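Local coordinates for Glyoxalase/bleomycin resistance protein/dioxygenase (Alicyclobacillus acidocaldarius subsp. acidocaldarius, PDB 3RRI) that belongs to the vicinal oxygen chelate (glyoxalase/bleomycin resistance) superfamily and may act as a metal-dependent dioxygenase, though its substrate is not established, at residues L31-A36 against D46-Q51; R69-T74 against N121-K126; I107-T112 against Y127-R132. All coordinates share one frame; numbering follows the deposited sequence.

Contact 1: residues L31-A36 against D46-Q51; sequences LGCKLA and DFFGDQ
Lys34 and Asp46 pair through both backbone and side chain. Asp46 N donates to Lys34 O at 2.9 Å, and Lys34 N returns a longer, nearly straight bond to Asp46 O (3.2 Å, 166° at the hydrogen). Their side chains run side by side on the same face of the sheet, where Lys34 NZ makes a weak salt bridge of 3.3 Å to Asp46 OD2. The stronger partner of this ammonium is Asp46 of a second subunit, whose own Lys34 reciprocates. The other carboxylate oxygen, Asp46 OD1, turns back on its own chain: Gly49 N meets it nearly along the C-O axis at 2.8 Å, an Asx motif, and a water donates to it as well.

This pair belongs to the β-hairpin of strands 34-39 and 42-47 at one edge of the four-stranded sheet of this chain, where Leu35 bonds to the backbone of a second subunit; the sheet is a unit of the βαβββ type from which vicinal oxygen chelate proteins are built. Beyond Asp46 the chain reverses through a type I' turn from Phe47 to Asp50.

Behind the polar pair, Cys33 SG sits beside the backbone N (chi1 -59°), which brings it obliquely to both aromatic rings, 3.7 Å from Phe47 CD1. Leu31 CD2 approaches Phe47 CE1 at 4.1 Å and comes to the edge of the Phe48 ring. Phe48 CD2 in turn lies over the centre of one face of Phe47.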
# COMPACT_ATOMS: atom_id res chain seq x y z
N LEU A 31 -0.03 27.45 -10.04
CA LEU A 31 -0.42 26.05 -10.26
C LEU A 31 -0.48 25.19 -8.96
O LEU A 31 -1.11 24.12 -8.91
CB LEU A 31 0.47 25.37 -11.32
CG LEU A 31 0.01 24.04 -11.92
CD1 LEU A 31 -1.32 24.17 -12.71
CD2 LEU A 31 1.10 23.50 -12.83
N GLY A 32 0.20 25.66 -7.90
CA GLY A 32 0.15 24.99 -6.62
C GLY A 32 1.18 23.90 -6.43
O GLY A 32 1.06 23.15 -5.50
N CYS A 33 2.18 23.83 -7.30
CA CYS A 33 3.31 22.92 -7.09
C CYS A 33 4.15 23.44 -5.93
O CYS A 33 4.02 24.59 -5.49
CB CYS A 33 4.16 22.82 -8.36
SG CYS A 33 3.21 22.23 -9.76
N LYS A 34 5.01 22.58 -5.38
CA LYS A 34 5.80 22.96 -4.25
C LYS A 34 7.22 23.22 -4.71
O LYS A 34 7.70 22.54 -5.61
CB LYS A 34 5.83 21.85 -3.24
CG LYS A 34 4.49 21.47 -2.64
CD LYS A 34 4.62 20.19 -1.80
CE LYS A 34 3.36 19.30 -1.91
NZ LYS A 34 3.69 17.90 -1.47
N LEU A 35 7.84 24.22 -4.14
CA LEU A 35 9.21 24.58 -4.52
C LEU A 35 10.13 23.72 -3.68
O LEU A 35 9.96 23.68 -2.48
CB LEU A 35 9.54 26.03 -4.24
CG LEU A 35 10.97 26.50 -4.51
CD1 LEU A 35 11.35 26.41 -5.97
CD2 LEU A 35 11.19 27.94 -3.95
N ALA A 36 11.07 23.03 -4.34
CA ALA A 36 12.07 22.20 -3.64
C ALA A 36 13.39 22.95 -3.56
O ALA A 36 13.66 23.56 -2.56
CB ALA A 36 12.26 20.89 -4.33
N ASP A 46 8.27 19.98 -6.94
CA ASP A 46 7.48 18.79 -6.73
C ASP A 46 6.20 19.10 -7.53
O ASP A 46 5.35 19.93 -7.13
CB ASP A 46 7.23 18.56 -5.23
CG ASP A 46 6.14 17.56 -4.93
OD1 ASP A 46 5.43 17.12 -5.86
OD2 ASP A 46 6.01 17.19 -3.72
N PHE A 47 6.14 18.47 -8.70
CA PHE A 47 5.10 18.67 -9.70
C PHE A 47 4.17 17.46 -9.59
O PHE A 47 4.40 16.41 -10.22
CB PHE A 47 5.75 18.82 -11.07
CG PHE A 47 4.76 18.93 -12.21
CD1 PHE A 47 4.31 20.17 -12.60
CD2 PHE A 47 4.38 17.82 -12.93
CE1 PHE A 47 3.42 20.28 -13.67
CE2 PHE A 47 3.52 17.90 -14.00
CZ PHE A 47 3.02 19.15 -14.37
N PHE A 48 3.12 17.56 -8.76
CA PHE A 48 2.15 16.48 -8.56
C PHE A 48 2.80 15.17 -8.12
O PHE A 48 2.30 14.08 -8.36
CB PHE A 48 1.30 16.25 -9.82
CG PHE A 48 0.52 17.46 -10.25
CD1 PHE A 48 -0.79 17.61 -9.85
CD2 PHE A 48 1.08 18.45 -11.03
CE1 PHE A 48 -1.52 18.74 -10.24
CE2 PHE A 48 0.34 19.58 -11.43
CZ PHE A 48 -0.97 19.69 -11.03
N GLY A 49 3.94 15.30 -7.43
CA GLY A 49 4.65 14.14 -6.89
C GLY A 49 5.80 13.66 -7.75
O GLY A 49 6.57 12.80 -7.30
N ASP A 50 5.89 14.15 -8.97
CA ASP A 50 7.07 13.92 -9.86
C ASP A 50 7.96 15.17 -9.77
O ASP A 50 7.64 16.13 -9.06
CB ASP A 50 6.61 13.57 -11.25
CG ASP A 50 5.98 12.21 -11.30
OD1 ASP A 50 6.63 11.22 -10.97
OD2 ASP A 50 4.80 12.07 -11.65
N GLN A 51 9.15 15.14 -10.39
CA GLN A 51 10.04 16.28 -10.34
C GLN A 51 10.04 17.04 -11.67
O GLN A 51 10.29 16.44 -12.73
CB GLN A 51 11.49 15.84 -10.01
CG GLN A 51 12.40 17.04 -9.84
CD GLN A 51 13.89 16.71 -9.92
OE1 GLN A 51 14.35 15.96 -10.78
NE2 GLN A 51 14.65 17.34 -9.04
O HOH W 1 2.93 16.86 -4.69

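Contact 2: residues R69-T74 against N121-K126; sequences RHFGIT and NLLEFK
His70 through Thr74 run beside Leu122 through Lys126 in parallel register, and three backbone hydrogen bonds join them. Phe71 uses both of its backbone groups: its N donates to Leu122 O at 3.0 Å, while its O receives Glu124 N at 2.7 Å from above the carbonyl plane. A further bond, Lys126 N to Ile73 O at 3.1 Å, joins the strands farther along. CA-H...O contacts fill in between them, notably Gly72 CA to Glu124 O at 3.1 Å, where the lack of a side chain allows the close approach. At the start of the pair a water bridges Arg69 O and Leu122 N.

Phe71, Leu123, Ile73 and Phe125 share one face. With CG held between its backbone N and carbonyl carbon (chi1 66°), the Phe71 ring swings alongside Leu123, CZ reaching CG at 3.7 Å. Ile73 crosses the Phe125 ring, its CB 4.0 Å from CD1.

His70, Glu124, Thr74 and Lys126 lie on the other face, along with Leu122. Glu124 OE1 lies 3.5 Å from His70 CD2, carboxylate and imidazole planes almost perpendicular at 86°, yet their main polar partners are elsewhere: Thr112 for Glu124 and Met66 O for His70. Thr74 OG1 touches Lys126 CE at 3.3 Å, and Lys126 NZ goes on to Tyr128 OH and to Gln51 of a third subunit.

Strand 70-74 also forms an antiparallel ladder with a strand of that third subunit. The sheet thus runs across the interface, in keeping with vicinal oxygen chelate dimers, whose curved sheets enclose a central cleft.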
# COMPACT_ATOMS: atom_id res chain seq x y z
N ARG A 69 5.84 18.19 -28.53
CA ARG A 69 6.25 18.32 -27.12
C ARG A 69 5.17 18.92 -26.20
O ARG A 69 4.66 20.02 -26.43
CB ARG A 69 7.50 19.20 -26.98
CG ARG A 69 8.76 18.58 -27.65
CD ARG A 69 9.97 19.31 -27.25
NE ARG A 69 11.20 18.79 -27.87
CZ ARG A 69 11.86 17.72 -27.45
NH1 ARG A 69 11.40 16.99 -26.43
NH2 ARG A 69 12.96 17.33 -28.07
N HIS A 70 4.89 18.17 -25.13
CA HIS A 70 4.05 18.59 -24.03
C HIS A 70 4.17 17.57 -22.91
O HIS A 70 4.72 16.49 -23.14
CB HIS A 70 2.57 18.78 -24.45
CG HIS A 70 1.96 17.63 -25.19
ND1 HIS A 70 1.81 17.66 -26.56
CD2 HIS A 70 1.37 16.47 -24.77
CE1 HIS A 70 1.18 16.56 -26.95
NE2 HIS A 70 0.90 15.83 -25.89
N PHE A 71 3.71 17.91 -21.71
CA PHE A 71 3.81 17.00 -20.58
C PHE A 71 2.69 17.26 -19.61
O PHE A 71 2.06 18.34 -19.66
CB PHE A 71 5.16 17.19 -19.85
CG PHE A 71 5.31 18.53 -19.19
CD1 PHE A 71 5.05 18.70 -17.82
CD2 PHE A 71 5.76 19.62 -19.92
CE1 PHE A 71 5.22 19.95 -17.19
CE2 PHE A 71 5.92 20.87 -19.33
CZ PHE A 71 5.64 21.04 -17.95
N GLY A 72 2.49 16.36 -18.68
CA GLY A 72 1.57 16.59 -17.61
C GLY A 72 1.25 15.34 -16.87
O GLY A 72 2.07 14.40 -16.83
N ILE A 73 0.08 15.32 -16.27
CA ILE A 73 -0.39 14.21 -15.43
C ILE A 73 -1.67 13.65 -15.99
O ILE A 73 -2.55 14.43 -16.41
CB ILE A 73 -0.60 14.63 -13.97
CG1 ILE A 73 0.63 15.36 -13.41
CG2 ILE A 73 -1.03 13.44 -13.13
CD1 ILE A 73 1.96 14.48 -13.33
N THR A 74 -1.81 12.34 -15.97
CA THR A 74 -3.08 11.65 -16.25
C THR A 74 -3.61 11.14 -14.93
O THR A 74 -2.95 10.42 -14.20
CB THR A 74 -2.88 10.53 -17.25
OG1 THR A 74 -2.31 11.08 -18.43
CG2 THR A 74 -4.18 9.75 -17.55
N ASN A 121 6.00 26.36 -22.83
CA ASN A 121 5.86 24.94 -22.57
C ASN A 121 4.40 24.57 -22.39
O ASN A 121 3.66 25.29 -21.69
CB ASN A 121 6.62 24.52 -21.32
CG ASN A 121 8.12 24.67 -21.50
OD1 ASN A 121 8.71 23.95 -22.30
ND2 ASN A 121 8.69 25.62 -20.81
N LEU A 122 3.99 23.47 -23.01
CA LEU A 122 2.59 23.02 -22.97
C LEU A 122 2.40 21.91 -21.93
O LEU A 122 3.09 20.87 -21.99
CB LEU A 122 2.13 22.55 -24.33
CG LEU A 122 2.01 23.59 -25.46
CD1 LEU A 122 1.57 22.91 -26.74
CD2 LEU A 122 1.07 24.79 -25.11
N LEU A 123 1.48 22.14 -20.99
CA LEU A 123 1.09 21.19 -19.96
C LEU A 123 -0.23 20.60 -20.37
O LEU A 123 -1.20 21.36 -20.55
CB LEU A 123 0.92 21.89 -18.63
CG LEU A 123 2.19 22.39 -17.92
CD1 LEU A 123 2.77 23.55 -18.67
CD2 LEU A 123 1.88 22.74 -16.47
N GLU A 124 -0.30 19.29 -20.50
CA GLU A 124 -1.57 18.62 -20.77
C GLU A 124 -1.98 17.75 -19.60
O GLU A 124 -1.18 16.98 -19.07
CB GLU A 124 -1.51 17.77 -22.02
CG GLU A 124 -2.88 17.15 -22.34
CD GLU A 124 -2.88 16.09 -23.44
OE1 GLU A 124 -1.82 15.48 -23.71
OE2 GLU A 124 -3.98 15.86 -24.02
N PHE A 125 -3.23 17.88 -19.16
CA PHE A 125 -3.79 17.04 -18.12
C PHE A 125 -4.90 16.23 -18.70
O PHE A 125 -5.65 16.76 -19.53
CB PHE A 125 -4.24 17.87 -16.92
CG PHE A 125 -3.11 18.63 -16.31
CD1 PHE A 125 -2.26 17.99 -15.41
CD2 PHE A 125 -2.83 19.92 -16.68
CE1 PHE A 125 -1.16 18.66 -14.87
CE2 PHE A 125 -1.74 20.59 -16.13
CZ PHE A 125 -0.90 19.94 -15.23
N LYS A 126 -4.99 14.96 -18.32
CA LYS A 126 -5.91 14.03 -18.95
C LYS A 126 -6.66 13.19 -17.91
O LYS A 126 -6.19 12.97 -16.81
CB LYS A 126 -5.16 13.04 -19.87
CG LYS A 126 -4.41 13.65 -21.03
CD LYS A 126 -3.97 12.59 -22.06
CE LYS A 126 -2.61 11.97 -21.64
NZ LYS A 126 -2.03 11.12 -22.76
O HOH W 2 5.79 22.17 -24.88

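Contact 3: residues I107-T112 against Y127-R132; sequences IEEHET and YYFDDR. With ACT (acetate ion), chain D.
Tyr127 closes a pair of backbone hydrogen bonds with Glu111: Glu111 N donates to Tyr127 O at 2.9 Å, and Tyr127 N to Glu111 O at 3.0 Å. Its ring turns toward Lys78 and Phe81 of helix 78-90.

Tyr128 stands opposite His110 in a non-hydrogen-bonded antiparallel pair, and the two side chains extend side by side. His110 CB sits over the face of the phenol, 3.7 Å from its centroid, in a CH-pi contact. The imidazole follows, its plane 35° from that of the phenol, with Tyr128 OH over its centre. This pose depends on the His110 CG position between backbone N and carbonyl carbon (chi1 47°), and its rotation is fixed by a straight in-plane bond from ND1 to Glu108 O at 2.9 Å. Tyr128 OH donates to an acetate oxygen, ACT O, at 2.7 Å. That acetate, probably from the crystallisation liquor, also binds Arg37 of a third subunit. Lys126 NZ is bonded to the phenol oxygen too; the acetate may mark an anion site at the end of the hairpin of strands 110-116 and 122-128, where two subunits meet.

At Phe129 the chain leaves the strand. Its N makes a weak though straight bond to Glu109 O (3.3 Å), and its ring lies across the aliphatic parts of two glutamates: CD2 meets Glu109 CG at 3.7 Å, while CZ meets Glu111 CG at 3.5 Å. The Glu109 carboxylate is held by Gly105 N and by a salt bridge to Arg101.

Asp130 N donates to a water that itself donates to Ile107 O and Glu109 O, replacing direct pairing as the backbones separate. Asp130 OD1 then accepts from Arg132 N, an Asx turn that leads into the 3-10 segment.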
# COMPACT_ATOMS: atom_id res chain seq x y z
N ILE A 107 -12.75 3.55 -27.19
CA ILE A 107 -12.47 3.02 -25.88
C ILE A 107 -11.43 3.90 -25.16
O ILE A 107 -11.55 4.12 -23.94
CB ILE A 107 -12.05 1.55 -25.95
CG1 ILE A 107 -13.24 0.71 -26.45
CG2 ILE A 107 -11.57 1.06 -24.58
CD1 ILE A 107 -14.45 0.72 -25.51
N GLU A 108 -10.47 4.44 -25.91
CA GLU A 108 -9.38 5.27 -25.32
C GLU A 108 -9.70 6.77 -25.23
O GLU A 108 -8.79 7.59 -25.06
CB GLU A 108 -8.06 5.07 -26.08
CG GLU A 108 -8.10 5.37 -27.57
CD GLU A 108 -8.30 4.10 -28.43
OE1 GLU A 108 -9.37 3.45 -28.28
OE2 GLU A 108 -7.40 3.79 -29.28
N GLU A 109 -10.99 7.12 -25.32
CA GLU A 109 -11.43 8.47 -25.10
C GLU A 109 -10.93 9.04 -23.78
O GLU A 109 -11.00 8.39 -22.73
CB GLU A 109 -12.97 8.53 -25.05
CG GLU A 109 -13.47 9.97 -24.87
CD GLU A 109 -14.93 10.19 -25.23
OE1 GLU A 109 -15.65 9.20 -25.49
OE2 GLU A 109 -15.33 11.37 -25.26
N HIS A 110 -10.47 10.30 -23.83
CA HIS A 110 -10.10 10.98 -22.60
C HIS A 110 -10.46 12.48 -22.63
O HIS A 110 -10.47 13.07 -23.71
CB HIS A 110 -8.59 10.82 -22.35
CG HIS A 110 -7.72 11.09 -23.54
ND1 HIS A 110 -7.52 10.17 -24.56
CD2 HIS A 110 -6.92 12.14 -23.83
CE1 HIS A 110 -6.66 10.66 -25.43
NE2 HIS A 110 -6.26 11.84 -25.00
N GLU A 111 -10.80 13.05 -21.46
CA GLU A 111 -10.92 14.49 -21.31
C GLU A 111 -9.54 15.06 -21.21
O GLU A 111 -8.66 14.44 -20.61
CB GLU A 111 -11.74 14.86 -20.08
CG GLU A 111 -13.19 14.34 -20.05
CD GLU A 111 -14.18 15.24 -19.29
OE1 GLU A 111 -15.35 14.82 -19.15
OE2 GLU A 111 -13.84 16.34 -18.84
N THR A 112 -9.35 16.27 -21.74
CA THR A 112 -8.03 16.89 -21.79
C THR A 112 -8.18 18.41 -21.68
O THR A 112 -9.18 18.98 -22.16
CB THR A 112 -7.36 16.55 -23.13
OG1 THR A 112 -6.09 17.17 -23.22
CG2 THR A 112 -8.21 17.08 -24.26
N TYR A 127 -7.84 12.73 -18.30
CA TYR A 127 -8.57 11.72 -17.59
C TYR A 127 -9.16 10.74 -18.59
O TYR A 127 -9.92 11.15 -19.49
CB TYR A 127 -9.70 12.36 -16.76
CG TYR A 127 -10.66 11.36 -16.23
CD1 TYR A 127 -10.36 10.61 -15.11
CD2 TYR A 127 -11.89 11.10 -16.89
CE1 TYR A 127 -11.21 9.68 -14.62
CE2 TYR A 127 -12.74 10.14 -16.40
CZ TYR A 127 -12.39 9.42 -15.28
OH TYR A 127 -13.24 8.46 -14.77
N TYR A 128 -8.86 9.44 -18.46
CA TYR A 128 -9.35 8.40 -19.34
C TYR A 128 -10.57 7.73 -18.73
O TYR A 128 -10.59 7.37 -17.55
CB TYR A 128 -8.26 7.32 -19.64
CG TYR A 128 -7.18 7.79 -20.58
CD1 TYR A 128 -7.22 7.49 -21.92
CD2 TYR A 128 -6.10 8.53 -20.10
CE1 TYR A 128 -6.23 7.92 -22.79
CE2 TYR A 128 -5.08 8.98 -20.95
CZ TYR A 128 -5.14 8.66 -22.30
OH TYR A 128 -4.13 9.11 -23.12
N PHE A 129 -11.59 7.51 -19.57
CA PHE A 129 -12.83 6.87 -19.15
C PHE A 129 -12.65 5.38 -18.82
O PHE A 129 -13.30 4.84 -17.91
CB PHE A 129 -13.92 7.14 -20.20
CG PHE A 129 -14.30 8.59 -20.26
CD1 PHE A 129 -15.13 9.12 -19.29
CD2 PHE A 129 -13.75 9.45 -21.19
CE1 PHE A 129 -15.45 10.48 -19.30
CE2 PHE A 129 -14.05 10.82 -21.19
CZ PHE A 129 -14.91 11.32 -20.25
N ASP A 130 -11.68 4.74 -19.48
CA ASP A 130 -11.24 3.37 -19.15
C ASP A 130 -9.79 3.50 -18.70
O ASP A 130 -8.91 3.87 -19.49
CB ASP A 130 -11.39 2.46 -20.37
CG ASP A 130 -10.94 1.03 -20.11
OD1 ASP A 130 -10.15 0.83 -19.18
OD2 ASP A 130 -11.41 0.13 -20.83
N ASP A 131 -9.57 3.24 -17.40
CA ASP A 131 -8.22 3.39 -16.81
C ASP A 131 -7.12 2.53 -17.40
O ASP A 131 -5.95 2.92 -17.31
CB ASP A 131 -8.21 3.34 -15.26
CG ASP A 131 -8.64 2.01 -14.66
OD1 ASP A 131 -8.86 1.03 -15.39
OD2 ASP A 131 -8.76 1.96 -13.40
N ARG A 132 -7.45 1.44 -18.06
CA ARG A 132 -6.45 0.69 -18.81
C ARG A 132 -5.83 1.48 -19.95
O ARG A 132 -4.70 1.16 -20.39
CB ARG A 132 -6.99 -0.63 -19.33
CG ARG A 132 -7.09 -1.67 -18.25
CD ARG A 132 -7.65 -2.98 -18.76
NE ARG A 132 -6.74 -3.69 -19.66
CZ ARG A 132 -7.00 -4.09 -20.91
NH1 ARG A 132 -8.16 -3.85 -21.52
NH2 ARG A 132 -6.07 -4.74 -21.58
C ACT D . -2.91 9.01 -26.30
O ACT D . -3.99 8.64 -25.73
OXT ACT D . -2.08 9.69 -25.63
CH3 ACT D . -2.63 8.63 -27.72
O HOH W 3 -10.41 5.81 -22.00

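How the contacts relate
All three contacts are largely buried, but at different depths: the centre of contact 2 lies about 4 Å from that of the chain, those of contacts 1 and 3 about 10 and 17 Å. Contacts 2 and 3 share strand 122-128, which has a parallel neighbour in one and an antiparallel neighbour in the other; a probable hydrogen bond, Glu124 OE2 to Thr112 OG1 (2.6 Å), ties them. Contact 1 belongs to the other sheet and meets contact 2 through apolar side chains, including Phe47 CZ against Phe71 CE1 at 3.7 Å. Contact 1 adds a salt bridge shared with a second subunit, contact 3 an acetate at a subunit interface; contact 2 relies on backbone bonds and apolar packing, with a polar face of its own.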